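Local coordinates for protein thiamine pyrophosphokinase (Candida albicans, PDB 2G9Z) that probably catalyses the transfer of pyrophosphate from ATP to thiamine, making the cofactor thiamine diphosphate, at residues A[144-149]-A[184-189]; A[117-122]-A[135-140]; A[286-291]-A[304-309]. All coordinates share one frame; numbering follows the deposited sequence.

Contact 1: residues A[144-149]-A[184-189]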
# COMPACT_ATOMS: atom_id res chain seq x y z
N LYS A 144 19.70 15.39 17.46
CA LYS A 144 18.78 16.42 17.95
C LYS A 144 17.42 15.76 18.17
O LYS A 144 16.78 15.31 17.21
CB LYS A 144 18.65 17.56 16.94
CG LYS A 144 19.97 18.24 16.61
CD LYS A 144 19.78 19.36 15.60
CE LYS A 144 21.10 20.04 15.29
NZ LYS A 144 20.92 21.17 14.34
N ILE A 145 16.99 15.73 19.42
CA ILE A 145 15.73 15.12 19.80
C ILE A 145 14.55 16.09 19.81
O ILE A 145 14.58 17.10 20.51
CB ILE A 145 15.82 14.49 21.20
CG1 ILE A 145 17.01 13.55 21.28
CG2 ILE A 145 14.51 13.78 21.54
CD1 ILE A 145 17.01 12.46 20.23
N ILE A 146 13.51 15.76 19.05
CA ILE A 146 12.33 16.61 19.01
C ILE A 146 11.09 15.77 19.32
O ILE A 146 10.52 15.15 18.43
CB ILE A 146 12.15 17.27 17.63
CG1 ILE A 146 13.41 18.06 17.27
CG2 ILE A 146 10.95 18.20 17.65
CD1 ILE A 146 13.34 18.74 15.91
N ARG A 147 10.70 15.76 20.59
CA ARG A 147 9.52 15.00 21.00
C ARG A 147 8.25 15.81 20.75
O ARG A 147 8.17 16.99 21.09
CB ARG A 147 9.62 14.62 22.48
CG ARG A 147 8.47 13.73 22.95
CD ARG A 147 8.86 12.94 24.20
NE ARG A 147 7.84 11.94 24.54
CZ ARG A 147 8.07 10.86 25.28
NH1 ARG A 147 9.29 10.62 25.75
NH2 ARG A 147 7.08 10.01 25.53
N GLN A 148 7.27 15.16 20.13
CA GLN A 148 5.99 15.81 19.84
C GLN A 148 4.88 14.83 20.20
O GLN A 148 4.71 13.81 19.53
CB GLN A 148 5.92 16.16 18.35
CG GLN A 148 6.98 17.14 17.89
CD GLN A 148 6.70 18.56 18.35
OE1 GLN A 148 7.01 18.95 19.48
NE2 GLN A 148 6.10 19.35 17.47
N SER A 149 4.13 15.15 21.25
CA SER A 149 3.07 14.27 21.71
C SER A 149 1.72 14.44 21.01
O SER A 149 0.78 13.72 21.32
CB SER A 149 2.87 14.46 23.21
OG SER A 149 2.33 15.74 23.49
N ASP A 184 2.64 20.13 19.63
CA ASP A 184 2.70 20.31 18.19
C ASP A 184 3.49 21.55 17.80
O ASP A 184 3.11 22.28 16.88
CB ASP A 184 1.28 20.36 17.61
CG ASP A 184 0.40 21.36 18.34
OD1 ASP A 184 0.78 21.81 19.44
OD2 ASP A 184 -0.69 21.69 17.81
N GLY A 185 4.59 21.79 18.50
CA GLY A 185 5.42 22.95 18.23
C GLY A 185 5.90 23.01 16.79
O GLY A 185 5.92 24.09 16.19
N LEU A 186 6.29 21.87 16.23
CA LEU A 186 6.76 21.84 14.85
C LEU A 186 5.66 22.30 13.90
O LEU A 186 5.90 23.12 13.01
CB LEU A 186 7.19 20.42 14.45
CG LEU A 186 8.42 19.82 15.15
CD1 LEU A 186 8.64 18.40 14.63
CD2 LEU A 186 9.65 20.69 14.90
N ALA A 187 4.45 21.78 14.11
CA ALA A 187 3.31 22.13 13.28
C ALA A 187 3.00 23.61 13.43
O ALA A 187 2.78 24.31 12.44
CB ALA A 187 2.10 21.30 13.68
N LYS A 188 2.98 24.09 14.67
CA LYS A 188 2.70 25.49 14.93
C LYS A 188 3.77 26.35 14.28
O LYS A 188 3.46 27.23 13.48
CB LYS A 188 2.68 25.76 16.44
CG LYS A 188 1.51 25.12 17.17
CD LYS A 188 1.57 25.41 18.67
CE LYS A 188 0.38 24.80 19.39
NZ LYS A 188 0.40 25.10 20.84
N LEU A 189 5.03 26.08 14.60
CA LEU A 189 6.15 26.83 14.06
C LEU A 189 6.09 26.94 12.54
O LEU A 189 6.23 28.04 11.99
CB LEU A 189 7.48 26.19 14.47
CG LEU A 189 8.70 27.11 14.62
CD1 LEU A 189 9.94 26.27 14.86
CD2 LEU A 189 8.88 27.96 13.39
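The flat carboxamide of Gln-148 ends against the first turn of helix 185-195. Beyond its outer end lie the backbone nitrogens of Gly-185 and Leu-186, both slightly off the amide plane, on opposite sides. Leu-186 CG sits off one side of that plane, 3.8 Å from Gln-148 CD. A bend at the second torsion of Gln-148 (chi2 -75°) turns the amide toward the start of the helix, while the aliphatic stem stays with the leucine, its CG 3.9 Å from Leu-186 CD1. The same leucine also serves Ile-146, two residues back along the strand. There the branch methyl does the touching: chi1 of -56° puts CG1 beside the backbone N and leaves CG2 anti to it, and Ile-146 CG2 approaches the fork of the leucine, 3.8 Å from Leu-186 CD1 and 3.9 Å from Leu-186 CD2. Asp-184, at the N-cap position without a capping bond from its side chain, reaches along the helix to a salt bridge between its OD1 and Lys-188 NZ at 3.6 Å. Within the catalytic domain, the contact joins the end of strand 144-147, an outermost strand of the large mixed sheet, to helix 185-195. Strand 122-125 flanks it through backbone bonds, and helix 155-170 supplies Cys-162 against Ile-146, Leu-165 against Leu-186, and the magnesium-site residue Lys-158, which bonds Gln-148 O.

Contact 2: residues A[117-122]-A[135-140]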
# COMPACT_ATOMS: atom_id res chain seq x y z
N ASP A 117 29.40 5.81 13.48
CA ASP A 117 29.72 6.72 12.37
C ASP A 117 28.48 7.22 11.64
O ASP A 117 28.58 8.05 10.73
CB ASP A 117 30.64 6.02 11.35
CG ASP A 117 32.02 5.76 11.90
OD1 ASP A 117 32.58 6.66 12.55
OD2 ASP A 117 32.54 4.64 11.68
N TYR A 118 27.32 6.74 12.05
CA TYR A 118 26.08 7.13 11.40
C TYR A 118 25.05 7.59 12.41
O TYR A 118 24.11 6.86 12.74
CB TYR A 118 25.57 5.96 10.56
CG TYR A 118 26.59 5.51 9.55
CD1 TYR A 118 26.69 6.12 8.30
CD2 TYR A 118 27.52 4.52 9.87
CE1 TYR A 118 27.69 5.76 7.40
CE2 TYR A 118 28.52 4.15 8.97
CZ TYR A 118 28.60 4.77 7.74
OH TYR A 118 29.59 4.41 6.85
N ILE A 119 25.24 8.81 12.91
CA ILE A 119 24.34 9.39 13.89
C ILE A 119 23.36 10.28 13.15
O ILE A 119 23.76 11.16 12.39
CB ILE A 119 25.10 10.24 14.93
CG1 ILE A 119 26.27 9.44 15.51
CG2 ILE A 119 24.16 10.68 16.03
CD1 ILE A 119 25.88 8.14 16.18
N PRO A 120 22.05 10.07 13.36
CA PRO A 120 21.06 10.89 12.68
C PRO A 120 21.06 12.33 13.20
O PRO A 120 21.29 12.57 14.38
CB PRO A 120 19.76 10.16 12.97
CG PRO A 120 19.99 9.64 14.35
CD PRO A 120 21.41 9.11 14.28
N ASP A 121 20.81 13.27 12.30
CA ASP A 121 20.76 14.68 12.67
C ASP A 121 19.60 14.96 13.61
O ASP A 121 19.74 15.68 14.60
CB ASP A 121 20.63 15.54 11.41
CG ASP A 121 21.88 15.50 10.56
OD1 ASP A 121 22.79 16.32 10.81
OD2 ASP A 121 21.97 14.64 9.66
N TYR A 122 18.44 14.38 13.30
CA TYR A 122 17.24 14.57 14.12
C TYR A 122 16.49 13.26 14.35
O TYR A 122 16.49 12.38 13.49
CB TYR A 122 16.26 15.53 13.43
CG TYR A 122 16.77 16.93 13.15
CD1 TYR A 122 16.56 17.97 14.07
CD2 TYR A 122 17.40 17.24 11.95
CE1 TYR A 122 16.97 19.27 13.79
CE2 TYR A 122 17.82 18.53 11.66
CZ TYR A 122 17.60 19.54 12.59
OH TYR A 122 18.01 20.82 12.29
N LYS A 135 17.22 5.32 22.10
CA LYS A 135 17.02 6.74 22.37
C LYS A 135 18.23 7.31 23.10
O LYS A 135 18.84 8.27 22.65
CB LYS A 135 15.75 6.91 23.21
CG LYS A 135 15.43 8.34 23.61
CD LYS A 135 14.09 8.40 24.35
CE LYS A 135 14.06 7.41 25.51
NZ LYS A 135 12.73 7.35 26.18
N THR A 136 18.58 6.70 24.23
CA THR A 136 19.72 7.17 25.00
C THR A 136 21.01 7.09 24.17
O THR A 136 21.85 7.98 24.24
CB THR A 136 19.88 6.36 26.31
OG1 THR A 136 19.96 4.96 26.01
CG2 THR A 136 18.69 6.60 27.22
N TYR A 137 21.15 6.03 23.38
CA TYR A 137 22.34 5.86 22.56
C TYR A 137 22.57 7.06 21.64
O TYR A 137 23.63 7.68 21.67
CB TYR A 137 22.25 4.60 21.70
CG TYR A 137 23.44 4.44 20.79
CD1 TYR A 137 24.63 3.90 21.27
CD2 TYR A 137 23.41 4.90 19.48
CE1 TYR A 137 25.76 3.81 20.46
CE2 TYR A 137 24.53 4.82 18.66
CZ TYR A 137 25.70 4.28 19.15
OH TYR A 137 26.82 4.22 18.35
N TYR A 138 21.58 7.38 20.81
CA TYR A 138 21.71 8.50 19.89
C TYR A 138 21.70 9.85 20.59
O TYR A 138 22.33 10.80 20.12
CB TYR A 138 20.63 8.43 18.80
CG TYR A 138 20.89 7.31 17.82
CD1 TYR A 138 22.05 7.28 17.05
CD2 TYR A 138 20.00 6.23 17.72
CE1 TYR A 138 22.32 6.22 16.19
CE2 TYR A 138 20.27 5.17 16.86
CZ TYR A 138 21.43 5.17 16.10
OH TYR A 138 21.71 4.10 15.28
N GLU A 139 20.99 9.95 21.71
CA GLU A 139 20.97 11.20 22.46
C GLU A 139 22.41 11.45 22.92
O GLU A 139 22.90 12.57 22.88
CB GLU A 139 20.05 11.10 23.69
CG GLU A 139 18.58 10.84 23.37
CD GLU A 139 17.69 10.84 24.61
OE1 GLU A 139 18.03 10.15 25.60
OE2 GLU A 139 16.64 11.51 24.59
N SER A 140 23.09 10.38 23.33
CA SER A 140 24.47 10.51 23.80
C SER A 140 25.46 10.72 22.66
O SER A 140 26.66 10.91 22.90
CB SER A 140 24.88 9.28 24.61
OG SER A 140 24.97 8.12 23.80
O HOH W 1 23.88 4.34 13.90
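Pro-120 turns its CD-CG edge onto one face of the Tyr-138 ring, displaced toward the rim. Pro-120 CD makes the near approach, 3.4 Å from Tyr-138 CD1, the two side chains being almost perpendicular. Tyr-137 meets the opposite face with its edge: its CD2 stands 3.6 Å above the centre of the Tyr-138 ring, and Tyr-138 CE1 lies in the Tyr-137 plane. A chi1 of -71° sets the Tyr-138 ring beside its backbone N, directed at the loop. Ile-119 comes to the edge: its CD1 lies near the ring plane, 4.0 Å from Tyr-138 CD1, and also brushes Tyr-137 obliquely. The hydroxyl is bridged back to the loop by one water, which lies in the plane of the ring, accepts from Tyr-138 OH at 2.6 Å and donates to Tyr-118 O at 2.8 Å. Leu-97 of helix 93-100 touches both Pro-120 and Tyr-138. The arrangement packs helix 132-139 on the loop that enters strand 122-125. That strand, the helix and the parallel neighbour 144-147 form a beta-alpha-beta crossover of the catalytic domain, and the loop after strand 122-125 carries the magnesium ligands Asp-126 and Asp-128.

Contact 3: residues A[286-291]-A[304-309]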
# COMPACT_ATOMS: atom_id res chain seq x y z
N LYS A 286 -8.49 13.35 -7.50
CA LYS A 286 -8.70 13.91 -8.83
C LYS A 286 -8.82 12.74 -9.80
O LYS A 286 -7.81 12.12 -10.15
CB LYS A 286 -7.53 14.81 -9.22
CG LYS A 286 -7.36 16.04 -8.33
CD LYS A 286 -8.57 16.95 -8.40
CE LYS A 286 -8.38 18.21 -7.57
NZ LYS A 286 -8.22 17.92 -6.12
N THR A 287 -10.04 12.45 -10.23
CA THR A 287 -10.27 11.33 -11.14
C THR A 287 -11.31 11.67 -12.21
O THR A 287 -12.25 12.44 -11.96
CB THR A 287 -10.77 10.10 -10.37
OG1 THR A 287 -12.16 10.26 -10.06
CG2 THR A 287 -10.01 9.96 -9.06
N PRO A 288 -11.16 11.11 -13.42
CA PRO A 288 -10.07 10.21 -13.80
C PRO A 288 -8.86 10.99 -14.32
O PRO A 288 -8.95 12.18 -14.60
CB PRO A 288 -10.70 9.35 -14.88
CG PRO A 288 -11.58 10.33 -15.58
CD PRO A 288 -12.23 11.07 -14.43
N ILE A 289 -7.74 10.29 -14.45
CA ILE A 289 -6.51 10.89 -14.94
C ILE A 289 -6.23 10.32 -16.33
O ILE A 289 -6.27 9.11 -16.53
CB ILE A 289 -5.34 10.57 -13.99
CG1 ILE A 289 -5.54 11.32 -12.67
CG2 ILE A 289 -4.01 10.95 -14.64
CD1 ILE A 289 -4.43 11.14 -11.67
N ILE A 290 -5.97 11.21 -17.28
CA ILE A 290 -5.68 10.80 -18.65
C ILE A 290 -4.18 10.62 -18.81
O ILE A 290 -3.42 11.52 -18.47
CB ILE A 290 -6.13 11.86 -19.68
CG1 ILE A 290 -7.56 12.30 -19.41
CG2 ILE A 290 -6.01 11.28 -21.09
CD1 ILE A 290 -8.58 11.22 -19.57
N LEU A 291 -3.77 9.47 -19.32
CA LEU A 291 -2.35 9.19 -19.50
C LEU A 291 -1.91 8.96 -20.95
O LEU A 291 -2.66 8.43 -21.77
CB LEU A 291 -1.96 7.96 -18.68
CG LEU A 291 -2.16 7.97 -17.16
CD1 LEU A 291 -1.94 6.56 -16.61
CD2 LEU A 291 -1.21 8.95 -16.52
N LYS A 304 -7.68 6.65 -19.77
CA LYS A 304 -8.25 7.15 -18.52
C LYS A 304 -8.10 6.15 -17.38
O LYS A 304 -8.53 5.01 -17.48
CB LYS A 304 -9.74 7.46 -18.69
CG LYS A 304 -10.06 8.41 -19.83
CD LYS A 304 -11.56 8.56 -20.00
CE LYS A 304 -11.89 9.37 -21.25
NZ LYS A 304 -13.36 9.42 -21.50
N THR A 305 -7.49 6.60 -16.29
CA THR A 305 -7.26 5.73 -15.15
C THR A 305 -7.86 6.28 -13.85
O THR A 305 -7.86 7.48 -13.60
CB THR A 305 -5.76 5.48 -14.93
OG1 THR A 305 -5.58 4.51 -13.89
CG2 THR A 305 -5.04 6.78 -14.56
N GLU A 306 -8.37 5.37 -13.02
CA GLU A 306 -8.95 5.76 -11.74
C GLU A 306 -9.26 4.52 -10.92
O GLU A 306 -9.41 3.43 -11.46
CB GLU A 306 -10.23 6.59 -11.95
CG GLU A 306 -11.43 5.81 -12.48
CD GLU A 306 -12.63 6.71 -12.76
OE1 GLU A 306 -12.93 7.58 -11.91
OE2 GLU A 306 -13.27 6.54 -13.81
N MET A 307 -9.33 4.68 -9.60
CA MET A 307 -9.66 3.56 -8.74
C MET A 307 -11.13 3.29 -9.05
O MET A 307 -11.88 4.22 -9.36
CB MET A 307 -9.45 3.94 -7.27
CG MET A 307 -7.99 4.13 -6.91
SD MET A 307 -6.94 2.68 -7.26
CE MET A 307 -7.13 1.74 -5.71
N LEU A 308 -11.53 2.02 -8.99
CA LEU A 308 -12.90 1.61 -9.32
C LEU A 308 -12.98 1.55 -10.84
O LEU A 308 -14.06 1.46 -11.41
CB LEU A 308 -13.93 2.62 -8.80
CG LEU A 308 -14.41 2.51 -7.36
CD1 LEU A 308 -15.43 1.38 -7.22
CD2 LEU A 308 -13.22 2.31 -6.45
N GLY A 309 -11.82 1.61 -11.48
CA GLY A 309 -11.77 1.55 -12.93
C GLY A 309 -10.49 0.84 -13.34
O GLY A 309 -10.04 -0.07 -12.64
O HOH W 2 -7.85 9.24 -11.10
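Glu-306 reaches across to Thr-287 and Pro-288, and its chain can be followed outward atom by atom. Glu-306 CB lies 3.9 Å from Thr-287 CB and also near Pro-288 CB. From there CG leaves between the backbone N and the carbonyl carbon (chi1 70°), and the extended chain carries the carboxylate along the proline, with Glu-306 CD 3.9 Å from Pro-288 CB. At the tip OE2 keeps near that same proline carbon, whereas Glu-306 OE1 accepts a weak hydrogen bond from Thr-287 OG1 at 3.3 Å and another weak one from Asn-285 of the second subunit. Pro-288, preceded by a cis peptide, leads into strand 289-294, which pairs antiparallel with 303-305, an outermost strand of the five-stranded sheet in the vitamin B1 binding domain. Ile-289 and Thr-305 form a hydrogen-bonded pair: Ile-289 N reaches Thr-305 O at 2.9 Å, nearly straight at 175°, and Thr-305 N returns to Ile-289 O at 2.8 Å. A water also donates to Thr-305 O and to Lys-286 O. Thr-305 presents its methyl to the strand, CG2 being 3.7 Å from Leu-291 CD1, while its hydroxyl OG1 bonds Gln-310 O. Ile-290 and Lys-304, the adjoining non-hydrogen-bonded pair, run alongside each other on the face away from Ile-289 and Thr-305. From Glu-306 to Gly-309 the chain makes a type II beta turn; Leu-308 N and Gly-309 O bond Asn-225 of the second subunit.

Followed from the N terminus, the chain closes contact 2 first, where helix 132-139 returns to the loop ahead of strand 122-125 after twelve intervening residues. Contact 1 comes next, spanning thirty-four residues that include helix 155-170, and contact 3 closes another twelve-residue loop near the C-terminal end. The three stand in series, neither nested nor crossing. Contacts 1 and 2 nevertheless touch: Lys-144 N probably bonds Asp-121 O, and Ile-145 packs on Glu-139, together tying helices 132-139 and 185-195 to the 144-147 edge of the large mixed sheet and the loop entering its neighbour. Contact 3 belongs to the vitamin B1 binding domain, its centre about 37 Å from that of contact 1 and 44 Å from that of contact 2.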